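70 kDa protein (Xanthomonas sp., PDB 4B2N) oxidatively cleaves natural rubber (poly-cis-1,4-isoprene) in a processive manner, as a dioxygenase of the c-type cytochrome class that carries two hemes c. Local coordinates at residues Y117-L122 / L127-D132; L258-D263 / L274-D279; P399-A402 / N406-P409. One frame throughout, in Å; residues are numbered along the deposited sequence.

Contact 1 (Y117-L122 / L127-D132); sequences YHFIFL and LIRPPD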
# COMPACT_ATOMS: atom_id res chain seq x y z
N TYR A 117 8.22 3.30 -24.82
CA TYR A 117 7.80 4.32 -23.90
C TYR A 117 8.00 5.73 -24.51
O TYR A 117 7.12 6.57 -24.46
CB TYR A 117 8.52 4.22 -22.52
CG TYR A 117 8.31 5.48 -21.75
CD1 TYR A 117 7.17 5.65 -20.94
CD2 TYR A 117 9.23 6.52 -21.82
CE1 TYR A 117 6.95 6.82 -20.25
CE2 TYR A 117 9.04 7.71 -21.12
CZ TYR A 117 7.89 7.83 -20.32
OH TYR A 117 7.66 8.94 -19.60
N HIS A 118 9.12 5.93 -25.16
CA HIS A 118 9.42 7.17 -25.82
C HIS A 118 8.34 7.56 -26.80
O HIS A 118 8.12 8.78 -27.02
CB HIS A 118 10.75 7.04 -26.55
CG HIS A 118 11.37 8.36 -26.94
ND1 HIS A 118 11.64 9.35 -26.02
CD2 HIS A 118 11.72 8.85 -28.19
CE1 HIS A 118 12.19 10.40 -26.67
NE2 HIS A 118 12.25 10.09 -28.00
N PHE A 119 7.71 6.56 -27.41
CA PHE A 119 6.66 6.79 -28.45
C PHE A 119 5.25 6.53 -27.94
O PHE A 119 4.32 6.40 -28.71
CB PHE A 119 6.97 6.02 -29.78
CG PHE A 119 8.11 6.65 -30.55
CD1 PHE A 119 7.89 7.74 -31.41
CD2 PHE A 119 9.42 6.24 -30.39
CE1 PHE A 119 8.95 8.36 -32.11
CE2 PHE A 119 10.49 6.84 -31.09
CZ PHE A 119 10.26 7.91 -31.96
N ILE A 120 5.08 6.34 -26.62
CA ILE A 120 3.77 5.91 -26.13
C ILE A 120 2.67 6.94 -26.41
O ILE A 120 1.53 6.61 -26.27
CB ILE A 120 3.79 5.65 -24.57
CG1 ILE A 120 2.66 4.69 -24.14
CG2 ILE A 120 3.88 6.96 -23.79
CD1 ILE A 120 3.09 3.96 -22.88
N PHE A 121 2.97 8.19 -26.71
CA PHE A 121 1.89 9.12 -27.18
C PHE A 121 1.14 8.47 -28.37
O PHE A 121 -0.01 8.81 -28.62
CB PHE A 121 2.44 10.50 -27.62
CG PHE A 121 3.52 10.44 -28.65
CD1 PHE A 121 3.18 10.45 -30.01
CD2 PHE A 121 4.88 10.37 -28.26
CE1 PHE A 121 4.19 10.40 -30.95
CE2 PHE A 121 5.89 10.29 -29.19
CZ PHE A 121 5.55 10.27 -30.54
N LEU A 122 1.81 7.60 -29.17
CA LEU A 122 1.09 6.92 -30.28
C LEU A 122 -0.10 6.19 -29.73
O LEU A 122 -1.19 6.26 -30.32
CB LEU A 122 1.96 5.94 -31.08
CG LEU A 122 3.06 6.63 -31.86
CD1 LEU A 122 4.00 5.57 -32.45
CD2 LEU A 122 2.47 7.57 -32.94
N LEU A 127 -0.17 11.75 -33.11
CA LEU A 127 0.62 11.26 -34.23
C LEU A 127 2.09 11.63 -34.07
O LEU A 127 2.93 10.90 -34.56
CB LEU A 127 0.12 11.84 -35.56
CG LEU A 127 -1.29 11.40 -35.95
CD1 LEU A 127 -1.83 12.26 -37.10
CD2 LEU A 127 -1.30 9.93 -36.37
N ILE A 128 2.38 12.79 -33.47
CA ILE A 128 3.77 13.21 -33.25
C ILE A 128 3.99 13.68 -31.80
O ILE A 128 3.03 13.96 -31.05
CB ILE A 128 4.20 14.32 -34.23
CG1 ILE A 128 3.34 15.54 -33.97
CG2 ILE A 128 4.25 13.80 -35.70
CD1 ILE A 128 3.95 16.81 -34.54
N ARG A 129 5.23 13.72 -31.37
CA ARG A 129 5.53 13.91 -29.92
C ARG A 129 5.14 15.32 -29.55
O ARG A 129 5.62 16.29 -30.15
CB ARG A 129 7.04 13.75 -29.66
CG ARG A 129 7.53 14.15 -28.25
CD ARG A 129 9.06 14.04 -28.10
NE ARG A 129 9.35 12.80 -28.79
CZ ARG A 129 9.23 11.61 -28.25
NH1 ARG A 129 8.97 11.45 -26.92
NH2 ARG A 129 9.39 10.59 -29.05
N PRO A 130 4.26 15.48 -28.55
CA PRO A 130 3.96 16.82 -28.16
C PRO A 130 5.10 17.38 -27.25
O PRO A 130 5.85 16.60 -26.68
CB PRO A 130 2.65 16.68 -27.43
CG PRO A 130 2.78 15.32 -26.75
CD PRO A 130 3.46 14.47 -27.82
N PRO A 131 5.28 18.70 -27.19
CA PRO A 131 6.48 19.18 -26.48
C PRO A 131 6.27 19.12 -25.00
O PRO A 131 7.24 19.24 -24.24
CB PRO A 131 6.64 20.62 -26.95
CG PRO A 131 5.28 21.04 -27.43
CD PRO A 131 4.72 19.77 -28.05
N ASP A 132 5.00 18.94 -24.59
CA ASP A 132 4.72 18.68 -23.16
C ASP A 132 4.59 17.17 -22.80
O ASP A 132 4.00 16.80 -21.77
CB ASP A 132 3.49 19.44 -22.70
CG ASP A 132 2.22 19.04 -23.48
OD1 ASP A 132 2.33 18.28 -24.44
OD2 ASP A 132 1.14 19.49 -23.08
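Arg129 reaches across from the loop to His118, the last residue of helix 114-118, and serves both its backbone and its ring. Its NH1 donates to His118 O at 2.8 Å, in the carbonyl plane though bent at the hydrogen (139°), and NH2 adds a weak bond to the same oxygen at 3.0 Å. The helix-end carbonyl is thus held by one good and one weak bond from the same guanidinium. That group also lies flat on the imidazole, centres 3.6 Å apart and planes 23° from parallel. NH2 comes near NE2 of His118, but the angle is too poor for a bond; ND1 of the ring is hydrogen-bonded to the hydroxyl of Tyr152. The opposite face of the guanidinium receives the edge of Phe121, whose CE2 lies 3.5 Å from NH2. A bend at chi3 (-42°) turns the guanidinium in between the His118 ring and the Phe121 edge. Nearer the backbone, Arg129 CA sits over the centre of the Phe121 ring in a CH-pi contact, 3.7 Å from the centroid. Local turns satisfy further amides: Ile120 N bonds to Tyr117 O and Leu122 N to Phe119 O. Phe133, at the start of the next helix, adds a cation-pi partner for Arg129. This is packing at a helix C-terminus, in the connection between helices 114-118 and 133-141, made by an arginine stacked on one ring and met edge-on by another.

Contact 2 (L258-D263 / L274-D279); sequences LPALFD and LEYVAD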
# COMPACT_ATOMS: atom_id res chain seq x y z
N LEU A 258 0.09 -15.37 -6.73
CA LEU A 258 1.35 -16.04 -6.38
C LEU A 258 1.34 -17.60 -6.46
O LEU A 258 2.19 -18.19 -7.20
CB LEU A 258 1.84 -15.55 -4.96
CG LEU A 258 2.26 -14.06 -4.87
CD1 LEU A 258 2.64 -13.74 -3.46
CD2 LEU A 258 3.45 -13.77 -5.81
N PRO A 259 0.44 -18.28 -5.74
CA PRO A 259 0.61 -19.76 -5.79
C PRO A 259 0.24 -20.41 -7.10
O PRO A 259 0.61 -21.58 -7.31
CB PRO A 259 -0.29 -20.26 -4.67
CG PRO A 259 -1.27 -19.16 -4.42
CD PRO A 259 -0.51 -17.89 -4.68
N ALA A 260 -0.46 -19.68 -7.97
CA ALA A 260 -0.76 -20.16 -9.32
C ALA A 260 0.47 -20.28 -10.19
O ALA A 260 0.54 -21.17 -10.97
CB ALA A 260 -1.75 -19.25 -10.04
N LEU A 261 1.44 -19.36 -10.05
CA LEU A 261 2.54 -19.24 -10.99
C LEU A 261 3.81 -19.81 -10.38
O LEU A 261 4.60 -20.42 -11.10
CB LEU A 261 2.79 -17.77 -11.30
CG LEU A 261 2.13 -17.11 -12.55
CD1 LEU A 261 0.75 -17.68 -12.86
CD2 LEU A 261 2.07 -15.58 -12.36
N PHE A 262 3.95 -19.68 -9.05
CA PHE A 262 5.28 -19.86 -8.41
C PHE A 262 5.22 -20.94 -7.39
O PHE A 262 4.27 -21.01 -6.65
CB PHE A 262 5.77 -18.58 -7.69
CG PHE A 262 5.92 -17.40 -8.64
CD1 PHE A 262 6.95 -17.37 -9.53
CD2 PHE A 262 4.96 -16.38 -8.67
CE1 PHE A 262 7.09 -16.32 -10.43
CE2 PHE A 262 5.04 -15.34 -9.60
CZ PHE A 262 6.13 -15.28 -10.46
N ASP A 263 6.24 -21.74 -7.36
CA ASP A 263 6.40 -22.74 -6.32
C ASP A 263 6.51 -21.96 -4.99
O ASP A 263 7.27 -20.99 -4.84
CB ASP A 263 7.70 -23.52 -6.64
CG ASP A 263 8.00 -24.61 -5.62
OD1 ASP A 263 8.12 -24.27 -4.42
OD2 ASP A 263 8.14 -25.81 -5.98
N LEU A 274 -2.96 -26.64 -8.48
CA LEU A 274 -3.23 -27.35 -7.23
C LEU A 274 -3.34 -26.48 -5.99
O LEU A 274 -3.97 -26.84 -4.95
CB LEU A 274 -2.10 -28.37 -7.00
CG LEU A 274 -2.43 -29.74 -7.53
CD1 LEU A 274 -2.67 -29.57 -8.99
CD2 LEU A 274 -1.22 -30.57 -7.36
N GLU A 275 -2.72 -25.30 -6.06
CA GLU A 275 -2.77 -24.39 -4.91
C GLU A 275 -3.47 -23.06 -5.15
O GLU A 275 -3.57 -22.23 -4.28
CB GLU A 275 -1.35 -24.16 -4.38
CG GLU A 275 -0.72 -25.45 -3.87
CD GLU A 275 0.53 -25.12 -3.07
OE1 GLU A 275 0.41 -24.81 -1.83
OE2 GLU A 275 1.64 -25.14 -3.66
N TYR A 276 -3.94 -22.87 -6.36
CA TYR A 276 -4.72 -21.69 -6.71
C TYR A 276 -6.21 -21.93 -6.51
O TYR A 276 -6.78 -22.81 -7.17
CB TYR A 276 -4.48 -21.43 -8.17
CG TYR A 276 -5.07 -20.14 -8.68
CD1 TYR A 276 -4.84 -18.91 -8.02
CD2 TYR A 276 -5.82 -20.14 -9.87
CE1 TYR A 276 -5.38 -17.71 -8.51
CE2 TYR A 276 -6.39 -18.98 -10.36
CZ TYR A 276 -6.16 -17.75 -9.71
OH TYR A 276 -6.72 -16.59 -10.26
N VAL A 277 -6.85 -21.10 -5.67
CA VAL A 277 -8.31 -21.20 -5.43
C VAL A 277 -8.89 -20.23 -6.48
O VAL A 277 -8.96 -19.04 -6.23
CB VAL A 277 -8.65 -20.81 -3.96
CG1 VAL A 277 -10.16 -20.86 -3.68
CG2 VAL A 277 -7.91 -21.72 -2.99
N ALA A 278 -9.24 -20.73 -7.67
CA ALA A 278 -9.53 -19.83 -8.84
C ALA A 278 -10.80 -18.99 -8.71
O ALA A 278 -11.11 -18.17 -9.57
CB ALA A 278 -9.54 -20.58 -10.16
N ASP A 279 -11.50 -19.20 -7.61
CA ASP A 279 -12.83 -18.65 -7.35
C ASP A 279 -12.80 -17.91 -6.00
O ASP A 279 -13.85 -17.66 -5.44
CB ASP A 279 -13.80 -19.82 -7.24
CG ASP A 279 -13.29 -20.88 -6.25
OD1 ASP A 279 -12.34 -21.64 -6.59
OD2 ASP A 279 -13.78 -20.91 -5.11
O HOH W 1 -1.28 -23.53 -7.79
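Pro259 and Ala260 pack against Glu275 and Tyr276 in a mainly apolar helix-to-loop contact, where the weakly bonded, kinked last turn of helix 253-261 meets the chain that folds back beside it. The return is fastened just ahead of the contact by backbone hydrogen bonds that pair Ala260 with Ser272 and Leu261 with Ala270. Ala260 supplies a methyl group to the face of the Tyr276 phenol: CB stands 4.0 Å from the ring centroid, 25° off the normal, displaced toward CG and CD1. Tyr276 holds its CG anti to its own nitrogen (chi1 -173°), which brings one face of the ring over the Ala260 methyl. Beside this pair, the proline ring leans on the loop backbone, with CB and CG each 3.8 Å from Glu275 O, and CB meets CB of Glu275. The carboxylate of Glu275 turns to helix 467-481 instead, forming salt bridges with Arg474 and Arg477 and a hydrogen bond with Asn481. Arg474 bonds to Pro259 O as well, so one arginine joins both sides. A single water completes the join: it donates to Pro259 O at 2.8 Å and accepts from Glu275 N at 2.9 Å.

Contact 3 (P399-A402 / N406-P409); sequences PRHA and NYLP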
# COMPACT_ATOMS: atom_id res chain seq x y z
N PRO A 399 1.64 13.06 24.66
CA PRO A 399 2.62 12.58 25.64
C PRO A 399 2.01 12.47 27.04
O PRO A 399 2.36 11.59 27.81
CB PRO A 399 3.67 13.70 25.62
CG PRO A 399 3.60 14.24 24.23
CD PRO A 399 2.11 14.26 23.96
N ARG A 400 1.08 13.37 27.34
CA ARG A 400 0.42 13.34 28.65
C ARG A 400 -0.36 12.03 28.86
O ARG A 400 -0.22 11.40 29.89
CB ARG A 400 -0.49 14.54 28.83
CG ARG A 400 -1.13 14.62 30.21
CD ARG A 400 -2.20 15.71 30.33
NE ARG A 400 -1.69 17.03 29.96
CZ ARG A 400 -2.44 18.13 29.87
NH1 ARG A 400 -3.75 18.11 30.13
NH2 ARG A 400 -1.87 19.26 29.49
N HIS A 401 -1.13 11.60 27.86
CA HIS A 401 -1.86 10.37 27.98
C HIS A 401 -0.94 9.21 27.83
O HIS A 401 -1.17 8.16 28.45
CB HIS A 401 -2.96 10.36 26.96
CG HIS A 401 -4.04 11.37 27.25
ND1 HIS A 401 -3.91 12.68 26.95
CD2 HIS A 401 -5.26 11.23 27.86
CE1 HIS A 401 -5.01 13.33 27.32
NE2 HIS A 401 -5.82 12.47 27.91
N ALA A 402 0.14 9.37 27.04
CA ALA A 402 1.10 8.26 26.90
C ALA A 402 1.78 7.85 28.19
O ALA A 402 2.13 6.69 28.36
CB ALA A 402 2.13 8.50 25.81
N ASN A 406 -3.84 4.58 32.72
CA ASN A 406 -5.25 4.48 32.33
C ASN A 406 -5.38 4.50 30.78
O ASN A 406 -6.41 4.06 30.22
CB ASN A 406 -6.10 5.60 32.95
CG ASN A 406 -6.08 5.57 34.46
OD1 ASN A 406 -6.15 4.49 35.07
ND2 ASN A 406 -5.92 6.73 35.07
N TYR A 407 -4.35 5.01 30.10
CA TYR A 407 -4.40 5.14 28.62
C TYR A 407 -3.47 4.16 27.92
O TYR A 407 -3.85 3.57 26.92
CB TYR A 407 -4.13 6.61 28.17
CG TYR A 407 -5.29 7.43 28.61
CD1 TYR A 407 -6.42 7.54 27.82
CD2 TYR A 407 -5.30 8.00 29.87
CE1 TYR A 407 -7.54 8.25 28.28
CE2 TYR A 407 -6.42 8.69 30.34
CZ TYR A 407 -7.54 8.80 29.53
OH TYR A 407 -8.68 9.48 29.94
N LEU A 408 -2.26 3.99 28.44
CA LEU A 408 -1.18 3.30 27.69
C LEU A 408 -0.28 2.70 28.73
O LEU A 408 0.05 3.42 29.66
CB LEU A 408 -0.29 4.30 26.94
CG LEU A 408 0.04 4.24 25.44
CD1 LEU A 408 1.41 4.83 25.15
CD2 LEU A 408 -0.32 2.98 24.64
N PRO A 409 0.17 1.43 28.56
CA PRO A 409 0.91 0.73 29.60
C PRO A 409 2.38 1.07 29.52
O PRO A 409 3.11 0.72 30.39
CB PRO A 409 0.70 -0.75 29.25
CG PRO A 409 0.62 -0.74 27.74
CD PRO A 409 -0.08 0.55 27.37
O HOH W 2 2.17 4.65 30.14
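His401 and Tyr407 form a T-shaped aromatic pair that fastens the short helix 399-402 to the loop following it, a few residues beyond the Cys390-Cys393-His394 attachment motif (CXXCH) of the second heme c. The edge of the imidazole points into the face of the phenol, with centroids 4.7 Å apart and planes at 88°. CD2 does the touching: it stands 3.5 Å above the tyrosine plane, over the ring centre, and is almost equally far from all six ring carbons. Both side chains set CG anti to the carbonyl carbon (chi1 -69° for His401 and -68° for Tyr407), and they run side by side in the same direction, which lets CD2 of His401 reach the face of Tyr407. Both imidazole nitrogens have polar partners outside the two segments: NE2 bonds to Glu369 OE2 and ND1 to Ser398 OG, while His368 stacks on the ring. These bonds hold the imidazole against rotation, and the nearby carboxylate would probably favour its protonated form. The Tyr407 side chain lies about 10 Å from that of Cys390 and about 12 Å from the heme, too far to touch it.

Leu408 extends the packing past the helix end, beside Ala402, and also touches Phe63. A water donates to the carbonyl oxygens of both residues, 2.7 Å from Ala402 O. Beside that bridge, Leu408 CB lies 3.7 Å from Ala402 O, and the apolar touch is CD1 of Leu408 on Ala402 CB at 3.8 Å.

The three contacts follow one another along the chain without interleaving, and each joins the end of a helix to the loop that comes after it: helix 114-118, helix 253-261 and helix 399-402. They share no secondary-structure element and do not touch. Contact 1 and contact 2 have centres 39 Å apart, contact 2 and contact 3 46 Å, and contact 1 and contact 3, on opposite sides of the chain's centre, 57 Å. Contact 1 lies away from the heme sites; side chains of contact 2 come within about 12 Å of that of Phe301 at the first heme, and those of contact 3 within about 10 Å of that of Cys390 at the second. Short-range contacts at helix ends thus recur across a large, loop-rich diheme protein.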